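Local structure of phenol hydroxylase component phN (Pseudomonas stutzeri, 3U52) at residues P256-Q259 / R260-K264; G304-F307 / K308-R312; N325-K328 / H329-H333. The protein probably acts as the diiron-bearing large subunit of a multicomponent phenol hydroxylase, which uses dioxygen to hydroxylate phenol and related aromatic compounds. One frame throughout, in Å; residues are numbered along the deposited sequence.

Interaction 1: P256-Q259 / R260-K264; sequences PIVQ and RWIDK
I257 lays its CG2 methyl over the indole of W261, one turn further along the regular alpha-helix 254-283. This is a CH-pi contact: CG2 of I257 sits 3.7 Å from the centroid of the six-membered ring of W261 and only 16° off its normal. CG of W261 is anti to the carbonyl carbon (chi1 -66°), which turns the indole back toward I257, and the isoleucine and the indole run alongside each other in the same direction. This part of the turn is closely filled. W261 is buried against F188 and T192 of helix 187-216, and on the neighbouring flank V258 CG1 meets I262 CD1 at 3.8 Å, with V258 packed on I244, I247 and L248. The side chain of I262 also lies about 4 Å from a bound xenon atom, measured between nearest atoms.

The solvent side is looser. R260 is exposed and bends at chi3, which folds its guanidinium back over the preceding turn. The carbonyl oxygen of P256 lies above the guanidinium plane, nearer its margin than its middle, and P256 CB comes no nearer than 3.9 Å to NH2 of R260. D263, by contrast, is buried, its OD1 in a salt bridge with R316 and its OD2 accepting from K319 N. Its backbone is gripped as well, since D263 N reaches Q259 O at 2.9 Å with an N-H...O angle of 167°.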
ATOM      1  N   PRO A 256      -3.132 -35.783 -33.464  1.00 22.28           N
ATOM      2  CA  PRO A 256      -4.552 -36.123 -33.241  1.00 21.75           C
ATOM      3  C   PRO A 256      -4.960 -36.230 -31.756  1.00 20.86           C
ATOM      4  O   PRO A 256      -6.115 -35.967 -31.422  1.00 19.84           O
ATOM      5  CB  PRO A 256      -4.704 -37.479 -33.933  1.00 22.75           C
ATOM      6  CG  PRO A 256      -3.301 -38.034 -33.935  1.00 23.63           C
ATOM      7  CD  PRO A 256      -2.418 -36.866 -34.178  1.00 22.64           C
ATOM      8  N   ILE A 257      -4.029 -36.607 -30.878  1.00 19.16           N
ATOM      9  CA  ILE A 257      -4.340 -36.667 -29.441  1.00 18.82           C
ATOM     10  C   ILE A 257      -4.645 -35.247 -28.920  1.00 19.24           C
ATOM     11  O   ILE A 257      -5.611 -35.045 -28.181  1.00 19.16           O
ATOM     12  CB  ILE A 257      -3.152 -37.264 -28.628  1.00 18.12           C
ATOM     13  CG1 ILE A 257      -2.802 -38.688 -29.158  1.00 16.83           C
ATOM     14  CG2 ILE A 257      -3.496 -37.229 -27.108  1.00 19.47           C
ATOM     15  CD1 ILE A 257      -1.513 -39.274 -28.551  1.00 14.72           C
ATOM     16  N   VAL A 258      -3.783 -34.293 -29.297  1.00 19.36           N
ATOM     17  CA  VAL A 258      -3.945 -32.899 -28.900  1.00 20.27           C
ATOM     18  C   VAL A 258      -5.216 -32.358 -29.489  1.00 19.12           C
ATOM     19  O   VAL A 258      -5.908 -31.594 -28.847  1.00 18.88           O
ATOM     20  CB  VAL A 258      -2.740 -31.999 -29.340  1.00 20.90           C
ATOM     21  CG1 VAL A 258      -3.052 -30.538 -29.127  1.00 19.18           C
ATOM     22  CG2 VAL A 258      -1.480 -32.351 -28.542  1.00 21.39           C
ATOM     23  N   GLN A 259      -5.547 -32.754 -30.719  1.00 18.90           N
ATOM     24  CA  GLN A 259      -6.804 -32.277 -31.332  1.00 18.59           C
ATOM     25  C   GLN A 259      -8.031 -32.673 -30.503  1.00 19.02           C
ATOM     26  O   GLN A 259      -8.961 -31.859 -30.273  1.00 19.81           O
ATOM     27  CB  GLN A 259      -6.978 -32.800 -32.789  1.00 18.70           C
ATOM     28  CG  GLN A 259      -8.271 -32.211 -33.409  1.00 20.33           C
ATOM     29  CD  GLN A 259      -8.124 -30.726 -33.679  1.00 21.30           C
ATOM     30  OE1 GLN A 259      -8.832 -29.872 -33.105  1.00 25.29           O
ATOM     31  NE2 GLN A 259      -7.216 -30.404 -34.542  1.00 17.02           N
ATOM     32  N   ARG A 260      -8.063 -33.927 -30.080  1.00 18.03           N
ATOM     33  CA  ARG A 260      -9.155 -34.398 -29.243  1.00 19.43           C
ATOM     34  C   ARG A 260      -9.220 -33.641 -27.908  1.00 18.53           C
ATOM     35  O   ARG A 260     -10.320 -33.359 -27.420  1.00 18.37           O
ATOM     36  CB  ARG A 260      -9.022 -35.896 -28.935  1.00 20.10           C
ATOM     37  CG  ARG A 260      -9.435 -36.819 -30.093  1.00 26.18           C
ATOM     38  CD  ARG A 260      -9.165 -38.312 -29.716  1.00 31.74           C
ATOM     39  NE  ARG A 260      -8.464 -38.942 -30.844  1.00 39.66           N
ATOM     40  CZ  ARG A 260      -7.328 -39.622 -30.781  1.00 40.46           C
ATOM     41  NH1 ARG A 260      -6.726 -39.869 -29.624  1.00 39.38           N
ATOM     42  NH2 ARG A 260      -6.824 -40.093 -31.906  1.00 42.77           N
ATOM     43  N   TRP A 261      -8.066 -33.390 -27.284  1.00 17.70           N
ATOM     44  CA  TRP A 261      -8.055 -32.585 -26.033  1.00 17.66           C
ATOM     45  C   TRP A 261      -8.533 -31.170 -26.259  1.00 17.90           C
ATOM     46  O   TRP A 261      -9.196 -30.623 -25.408  1.00 18.70           O
ATOM     47  CB  TRP A 261      -6.683 -32.525 -25.349  1.00 17.89           C
ATOM     48  CG  TRP A 261      -6.236 -33.860 -24.820  1.00 16.76           C
ATOM     49  CD1 TRP A 261      -7.033 -34.902 -24.440  1.00 19.73           C
ATOM     50  CD2 TRP A 261      -4.894 -34.255 -24.560  1.00 17.97           C
ATOM     51  NE1 TRP A 261      -6.255 -35.950 -23.993  1.00 20.50           N
ATOM     52  CE2 TRP A 261      -4.939 -35.576 -24.046  1.00 21.11           C
ATOM     53  CE3 TRP A 261      -3.652 -33.614 -24.707  1.00 17.52           C
ATOM     54  CZ2 TRP A 261      -3.774 -36.284 -23.657  1.00 21.01           C
ATOM     55  CZ3 TRP A 261      -2.492 -34.327 -24.338  1.00 21.22           C
ATOM     56  CH2 TRP A 261      -2.576 -35.646 -23.835  1.00 20.17           C
ATOM     57  N   ILE A 262      -8.158 -30.561 -27.383  1.00 18.17           N
ATOM     58  CA  ILE A 262      -8.635 -29.201 -27.693  1.00 18.07           C
ATOM     59  C   ILE A 262     -10.183 -29.262 -27.824  1.00 17.97           C
ATOM     60  O   ILE A 262     -10.894 -28.444 -27.259  1.00 17.40           O
ATOM     61  CB  ILE A 262      -7.951 -28.651 -28.963  1.00 18.82           C
ATOM     62  CG1 ILE A 262      -6.481 -28.235 -28.686  1.00 21.16           C
ATOM     63  CG2 ILE A 262      -8.727 -27.513 -29.587  1.00 20.73           C
ATOM     64  CD1 ILE A 262      -5.687 -27.880 -29.949  1.00 23.61           C
ATOM     65  N   ASP A 263     -10.702 -30.222 -28.570  1.00 17.14           N
ATOM     66  CA  ASP A 263     -12.161 -30.345 -28.719  1.00 18.02           C
ATOM     67  C   ASP A 263     -12.864 -30.541 -27.365  1.00 17.92           C
ATOM     68  O   ASP A 263     -13.871 -29.864 -27.092  1.00 18.82           O
ATOM     69  CB  ASP A 263     -12.488 -31.533 -29.613  1.00 18.43           C
ATOM     70  CG  ASP A 263     -12.096 -31.327 -31.085  1.00 20.25           C
ATOM     71  OD1 ASP A 263     -12.026 -32.364 -31.803  1.00 22.42           O
ATOM     72  OD2 ASP A 263     -11.846 -30.188 -31.560  1.00 22.62           O
ATOM     73  N   LYS A 264     -12.342 -31.452 -26.528  1.00 16.46           N
ATOM     74  CA  LYS A 264     -12.911 -31.703 -25.153  1.00 15.85           C
ATOM     75  C   LYS A 264     -12.856 -30.450 -24.225  1.00 15.82           C
ATOM     76  O   LYS A 264     -13.865 -30.041 -23.615  1.00 14.37           O
ATOM     77  CB  LYS A 264     -12.154 -32.840 -24.476  1.00 16.45           C
ATOM     78  CG  LYS A 264     -12.590 -33.115 -23.029  1.00 13.54           C
ATOM     79  CD  LYS A 264     -11.743 -34.223 -22.401  1.00 15.21           C
ATOM     80  CE  LYS A 264     -11.970 -34.142 -20.910  1.00 11.98           C
ATOM     81  NZ  LYS A 264     -11.206 -35.282 -20.245  1.00 14.07           N
TER

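Interaction 2: G304-F307 / K308-R312; sequences GALF and KDLER
F307 and L310 cross at a slant, one methyl of the leucine set close to the CD2 and CE2 atoms of the phenyl ring. CD1 of L310 is 4.0 Å from CE2 of F307 and almost as near to CD2. L310 has CG anti to its carbonyl carbon (chi1 -61°), which points the branch back along the helix between L306 and F307. On the L306 side the fit is slacker: its CD1 is 4.4 Å from CG of L310. Both leucines also pack on F196 of helix 187-216, while F307 leans on I315 and P318 in the loop that follows, and its side chain lies about 4 Å, between nearest atoms, from a bound xenon.

This is the C-terminal part of helix 291-310, and the backbone bonding changes along it. D309 N still makes a straight alpha-helical bond to A305 O, at 166°. Two residues on, F307 O receives two weak bonds, from L310 N and E311 N, the former also bonded to L306 O; this is consistent with the helix loosening toward its C-terminal end. D309 stands on another side of the helix, its CB 3.1 Å from L306 O, with OD2 in a salt bridge to K245 of helix 220-250. K308 is exposed; its CB rests 3.5 Å from A305 O, and beyond CG the chain runs extended, carrying the ammonium away from the preceding turn.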
ATOM      1  N   GLY A 304      -9.611 -17.068 -33.150  1.00 24.41           N
ATOM      2  CA  GLY A 304      -9.525 -17.357 -34.590  1.00 24.69           C
ATOM      3  C   GLY A 304      -8.118 -17.201 -35.144  1.00 25.29           C
ATOM      4  O   GLY A 304      -7.671 -18.003 -35.961  1.00 24.94           O
ATOM      5  N   ALA A 305      -7.422 -16.162 -34.687  1.00 25.03           N
ATOM      6  CA  ALA A 305      -6.049 -15.914 -35.105  1.00 26.34           C
ATOM      7  C   ALA A 305      -5.144 -17.011 -34.520  1.00 27.42           C
ATOM      8  O   ALA A 305      -4.316 -17.571 -35.226  1.00 27.50           O
ATOM      9  CB  ALA A 305      -5.590 -14.536 -34.677  1.00 26.90           C
ATOM     10  N   LEU A 306      -5.300 -17.337 -33.242  1.00 27.41           N
ATOM     11  CA  LEU A 306      -4.520 -18.448 -32.671  1.00 28.06           C
ATOM     12  C   LEU A 306      -4.720 -19.762 -33.433  1.00 28.07           C
ATOM     13  O   LEU A 306      -3.766 -20.483 -33.668  1.00 27.98           O
ATOM     14  CB  LEU A 306      -4.860 -18.670 -31.188  1.00 29.06           C
ATOM     15  CG  LEU A 306      -4.257 -19.996 -30.652  1.00 30.68           C
ATOM     16  CD1 LEU A 306      -2.748 -19.851 -30.468  1.00 33.08           C
ATOM     17  CD2 LEU A 306      -4.954 -20.370 -29.366  1.00 33.59           C
ATOM     18  N   PHE A 307      -5.957 -20.106 -33.764  1.00 28.16           N
ATOM     19  CA  PHE A 307      -6.199 -21.369 -34.476  1.00 29.09           C
ATOM     20  C   PHE A 307      -5.700 -21.357 -35.916  1.00 30.22           C
ATOM     21  O   PHE A 307      -5.343 -22.404 -36.436  1.00 30.19           O
ATOM     22  CB  PHE A 307      -7.651 -21.901 -34.293  1.00 29.54           C
ATOM     23  CG  PHE A 307      -7.837 -22.619 -32.989  1.00 29.30           C
ATOM     24  CD1 PHE A 307      -8.392 -21.984 -31.887  1.00 30.83           C
ATOM     25  CD2 PHE A 307      -7.356 -23.908 -32.831  1.00 29.55           C
ATOM     26  CE1 PHE A 307      -8.497 -22.660 -30.643  1.00 28.29           C
ATOM     27  CE2 PHE A 307      -7.454 -24.566 -31.597  1.00 28.44           C
ATOM     28  CZ  PHE A 307      -7.990 -23.935 -30.513  1.00 24.65           C
ATOM     29  N   LYS A 308      -5.595 -20.172 -36.525  1.00 32.03           N
ATOM     30  CA  LYS A 308      -4.929 -20.023 -37.836  1.00 34.38           C
ATOM     31  C   LYS A 308      -3.426 -20.306 -37.725  1.00 34.94           C
ATOM     32  O   LYS A 308      -2.843 -20.957 -38.581  1.00 36.39           O
ATOM     33  CB  LYS A 308      -5.166 -18.624 -38.422  1.00 34.87           C
ATOM     34  CG  LYS A 308      -5.411 -18.610 -39.956  1.00 39.52           C
ATOM     35  CD  LYS A 308      -6.210 -17.333 -40.349  1.00 48.30           C
ATOM     36  CE  LYS A 308      -6.887 -17.439 -41.748  1.00 52.85           C
ATOM     37  NZ  LYS A 308      -7.221 -16.101 -42.397  1.00 53.50           N
ATOM     38  N   ASP A 309      -2.809 -19.823 -36.653  1.00 35.34           N
ATOM     39  CA  ASP A 309      -1.433 -20.156 -36.278  1.00 36.13           C
ATOM     40  C   ASP A 309      -1.234 -21.688 -36.159  1.00 34.90           C
ATOM     41  O   ASP A 309      -0.250 -22.210 -36.660  1.00 36.54           O
ATOM     42  CB  ASP A 309      -1.135 -19.428 -34.956  1.00 37.43           C
ATOM     43  CG  ASP A 309       0.347 -19.357 -34.594  1.00 43.46           C
ATOM     44  OD1 ASP A 309       1.100 -18.655 -35.316  1.00 50.24           O
ATOM     45  OD2 ASP A 309       0.738 -19.921 -33.517  1.00 49.08           O
ATOM     46  N   LEU A 310      -2.171 -22.412 -35.542  1.00 32.49           N
ATOM     47  CA  LEU A 310      -1.999 -23.839 -35.262  1.00 30.47           C
ATOM     48  C   LEU A 310      -2.242 -24.744 -36.486  1.00 30.76           C
ATOM     49  O   LEU A 310      -1.894 -25.939 -36.471  1.00 29.86           O
ATOM     50  CB  LEU A 310      -2.878 -24.282 -34.045  1.00 30.04           C
ATOM     51  CG  LEU A 310      -2.619 -23.605 -32.674  1.00 28.38           C
ATOM     52  CD1 LEU A 310      -3.437 -24.264 -31.539  1.00 26.10           C
ATOM     53  CD2 LEU A 310      -1.151 -23.669 -32.308  1.00 22.22           C
ATOM     54  N   GLU A 311      -2.835 -24.180 -37.544  1.00 30.91           N
ATOM     55  CA  GLU A 311      -3.021 -24.880 -38.815  1.00 31.58           C
ATOM     56  C   GLU A 311      -1.736 -25.456 -39.416  1.00 31.32           C
ATOM     57  O   GLU A 311      -1.782 -26.509 -40.039  1.00 29.88           O
ATOM     58  CB  GLU A 311      -3.665 -23.970 -39.839  1.00 32.39           C
ATOM     59  CG  GLU A 311      -5.159 -23.795 -39.662  1.00 38.09           C
ATOM     60  CD  GLU A 311      -5.779 -22.956 -40.778  1.00 45.52           C
ATOM     61  OE1 GLU A 311      -6.539 -22.013 -40.456  1.00 48.19           O
ATOM     62  OE2 GLU A 311      -5.474 -23.228 -41.967  1.00 46.82           O
ATOM     63  N   ARG A 312      -0.601 -24.773 -39.224  1.00 31.54           N
ATOM     64  CA  ARG A 312       0.705 -25.269 -39.697  1.00 32.44           C
ATOM     65  C   ARG A 312       1.079 -26.627 -39.120  1.00 31.90           C
ATOM     66  O   ARG A 312       1.869 -27.344 -39.723  1.00 32.16           O
ATOM     67  CB  ARG A 312       1.835 -24.255 -39.443  1.00 33.08           C
ATOM     68  CG  ARG A 312       2.341 -24.117 -38.009  1.00 37.39           C
ATOM     69  CD  ARG A 312       3.539 -23.153 -37.962  1.00 45.53           C
ATOM     70  NE  ARG A 312       4.808 -23.765 -37.518  1.00 55.24           N
ATOM     71  CZ  ARG A 312       5.570 -24.636 -38.202  1.00 57.52           C
ATOM     72  NH1 ARG A 312       5.213 -25.081 -39.411  1.00 59.99           N
ATOM     73  NH2 ARG A 312       6.695 -25.090 -37.653  1.00 58.17           N
TER

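Interaction 3: N325-K328 / H329-H333; sequences NDAK and HHLSH
The imidazole of H329 carries K328 over one face: CG of K328 stands 4.0 Å from the ring centroid and 4° off the normal, a CH-pi contact. At the edge of the H330 ring lies D326 O, near the ring plane, while ND1 of H330 bonds to Y373. The H333 ring has S332 OG over one face and H329 O in plane at its edge. K328 reaches its place with CG in the crowded position between backbone N and carbonyl carbon (chi1 78°), the chain then running beside H329 until NZ bonds to N325 O at 3.1 Å and to E300 in a salt bridge. With an alanine in place of K328, that face of H329 would probably lose its cover and E300 its positive partner. The two segments form the short junction between helices 321-327 and 331-342, with H330 at the N-cap of the second. A327 O accepts from H330 N, which sits above the carbonyl plane, and from L331 N at 2.9 Å; a water links K328 O to S332 N. With K328 NZ 4.0 Å from NE2 of H329, the ammonium may disfavour a second positive charge on H329, though E300 and D326 nearby would partly offset this.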
ATOM      1  N   ASN A 325     -20.481 -20.105 -30.696  1.00 19.50           N
ATOM      2  CA  ASN A 325     -20.609 -18.723 -31.295  1.00 21.60           C
ATOM      3  C   ASN A 325     -22.060 -18.291 -31.363  1.00 22.50           C
ATOM      4  O   ASN A 325     -22.401 -17.225 -30.904  1.00 22.90           O
ATOM      5  CB  ASN A 325     -19.949 -18.618 -32.679  1.00 21.72           C
ATOM      6  CG  ASN A 325     -18.471 -18.884 -32.614  1.00 23.88           C
ATOM      7  OD1 ASN A 325     -17.882 -18.923 -31.515  1.00 23.39           O
ATOM      8  ND2 ASN A 325     -17.844 -19.081 -33.777  1.00 22.04           N
ATOM      9  N   ASP A 326     -22.921 -19.175 -31.862  1.00 23.32           N
ATOM     10  CA  ASP A 326     -24.358 -18.960 -31.864  1.00 24.46           C
ATOM     11  C   ASP A 326     -25.039 -18.860 -30.463  1.00 22.28           C
ATOM     12  O   ASP A 326     -25.968 -18.090 -30.302  1.00 21.11           O
ATOM     13  CB  ASP A 326     -25.043 -20.068 -32.667  1.00 25.88           C
ATOM     14  CG  ASP A 326     -26.527 -19.797 -32.844  1.00 33.52           C
ATOM     15  OD1 ASP A 326     -26.863 -18.964 -33.722  1.00 37.96           O
ATOM     16  OD2 ASP A 326     -27.361 -20.397 -32.097  1.00 42.25           O
ATOM     17  N   ALA A 327     -24.558 -19.602 -29.447  1.00 19.67           N
ATOM     18  CA  ALA A 327     -25.175 -19.561 -28.104  1.00 19.34           C
ATOM     19  C   ALA A 327     -24.937 -18.234 -27.382  1.00 18.60           C
ATOM     20  O   ALA A 327     -25.600 -17.939 -26.391  1.00 18.41           O
ATOM     21  CB  ALA A 327     -24.684 -20.736 -27.202  1.00 18.88           C
ATOM     22  N   LYS A 328     -23.990 -17.444 -27.857  1.00 18.21           N
ATOM     23  CA  LYS A 328     -23.662 -16.191 -27.192  1.00 18.10           C
ATOM     24  C   LYS A 328     -24.879 -15.261 -27.117  1.00 18.17           C
ATOM     25  O   LYS A 328     -24.955 -14.409 -26.206  1.00 18.09           O
ATOM     26  CB  LYS A 328     -22.437 -15.493 -27.849  1.00 17.15           C
ATOM     27  CG  LYS A 328     -22.757 -14.757 -29.180  1.00 18.92           C
ATOM     28  CD  LYS A 328     -21.488 -14.193 -29.771  1.00 21.18           C
ATOM     29  CE  LYS A 328     -21.747 -13.581 -31.165  1.00 23.65           C
ATOM     30  NZ  LYS A 328     -21.435 -14.552 -32.220  1.00 26.12           N
ATOM     31  N   HIS A 329     -25.843 -15.439 -28.041  1.00 18.06           N
ATOM     32  CA  HIS A 329     -27.062 -14.610 -28.040  1.00 20.15           C
ATOM     33  C   HIS A 329     -28.108 -15.056 -26.974  1.00 21.12           C
ATOM     34  O   HIS A 329     -29.128 -14.392 -26.793  1.00 19.28           O
ATOM     35  CB  HIS A 329     -27.700 -14.576 -29.426  1.00 19.87           C
ATOM     36  CG  HIS A 329     -26.762 -14.108 -30.490  1.00 23.32           C
ATOM     37  ND1 HIS A 329     -26.262 -12.823 -30.525  1.00 28.78           N
ATOM     38  CD2 HIS A 329     -26.206 -14.758 -31.538  1.00 25.36           C
ATOM     39  CE1 HIS A 329     -25.437 -12.699 -31.554  1.00 28.28           C
ATOM     40  NE2 HIS A 329     -25.393 -13.859 -32.189  1.00 27.56           N
ATOM     41  N   HIS A 330     -27.842 -16.191 -26.313  1.00 20.70           N
ATOM     42  CA  HIS A 330     -28.869 -16.891 -25.487  1.00 20.33           C
ATOM     43  C   HIS A 330     -28.383 -17.221 -24.087  1.00 20.10           C
ATOM     44  O   HIS A 330     -29.143 -17.169 -23.116  1.00 18.75           O
ATOM     45  CB  HIS A 330     -29.248 -18.205 -26.180  1.00 19.46           C
ATOM     46  CG  HIS A 330     -30.050 -18.014 -27.440  1.00 19.25           C
ATOM     47  ND1 HIS A 330     -31.372 -17.618 -27.428  1.00 20.61           N
ATOM     48  CD2 HIS A 330     -29.711 -18.146 -28.741  1.00 21.86           C
ATOM     49  CE1 HIS A 330     -31.815 -17.529 -28.669  1.00 23.67           C
ATOM     50  NE2 HIS A 330     -30.828 -17.852 -29.483  1.00 22.52           N
ATOM     51  N   LEU A 331     -27.090 -17.536 -23.991  1.00 21.37           N
ATOM     52  CA  LEU A 331     -26.477 -18.147 -22.784  1.00 22.69           C
ATOM     53  C   LEU A 331     -26.790 -17.462 -21.446  1.00 21.40           C
ATOM     54  O   LEU A 331     -27.293 -18.103 -20.497  1.00 21.94           O
ATOM     55  CB  LEU A 331     -24.979 -18.167 -22.950  1.00 22.86           C
ATOM     56  CG  LEU A 331     -24.272 -19.370 -22.411  1.00 28.62           C
ATOM     57  CD1 LEU A 331     -24.812 -20.684 -23.099  1.00 27.50           C
ATOM     58  CD2 LEU A 331     -22.801 -19.170 -22.788  1.00 30.09           C
ATOM     59  N   SER A 332     -26.510 -16.176 -21.360  1.00 20.15           N
ATOM     60  CA  SER A 332     -26.682 -15.472 -20.079  1.00 20.07           C
ATOM     61  C   SER A 332     -28.136 -15.424 -19.628  1.00 18.75           C
ATOM     62  O   SER A 332     -28.438 -15.547 -18.443  1.00 18.76           O
ATOM     63  CB  SER A 332     -26.064 -14.076 -20.161  1.00 20.55           C
ATOM     64  OG  SER A 332     -26.855 -13.215 -20.955  1.00 21.83           O
ATOM     65  N   HIS A 333     -29.046 -15.298 -20.587  1.00 18.60           N
ATOM     66  CA  HIS A 333     -30.484 -15.226 -20.304  1.00 18.09           C
ATOM     67  C   HIS A 333     -31.062 -16.602 -19.850  1.00 17.81           C
ATOM     68  O   HIS A 333     -31.837 -16.671 -18.896  1.00 17.17           O
ATOM     69  CB  HIS A 333     -31.208 -14.717 -21.561  1.00 17.89           C
ATOM     70  CG  HIS A 333     -30.517 -13.545 -22.224  1.00 18.14           C
ATOM     71  ND1 HIS A 333     -30.340 -12.331 -21.585  1.00 16.62           N
ATOM     72  CD2 HIS A 333     -29.914 -13.436 -23.434  1.00 13.56           C
ATOM     73  CE1 HIS A 333     -29.678 -11.509 -22.385  1.00 17.38           C
ATOM     74  NE2 HIS A 333     -29.415 -12.149 -23.514  1.00 19.50           N
TER
HETATM   75  O   HOH W   1     -25.805 -14.390 -23.718  1.00 24.91           O

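From the N terminus the three contacts come in series, and none nests in or crosses another. Each is a local contact of one turn or so, closing no long loop. Interaction 1 lies near the start of helix 254-283, interaction 2 at the far end of helix 291-310, and interaction 3 at the junction of helices 321-327 and 331-342. Interactions 1 and 2 touch, I262 CG2 resting 3.8 Å from F307 CZ, and so join two helices that follow each other in the chain. Interaction 3 stands apart, its nearest atoms about 8 Å from interaction 2 and about 12 Å from interaction 1, yet it packs on those same two helices through F270 and W291.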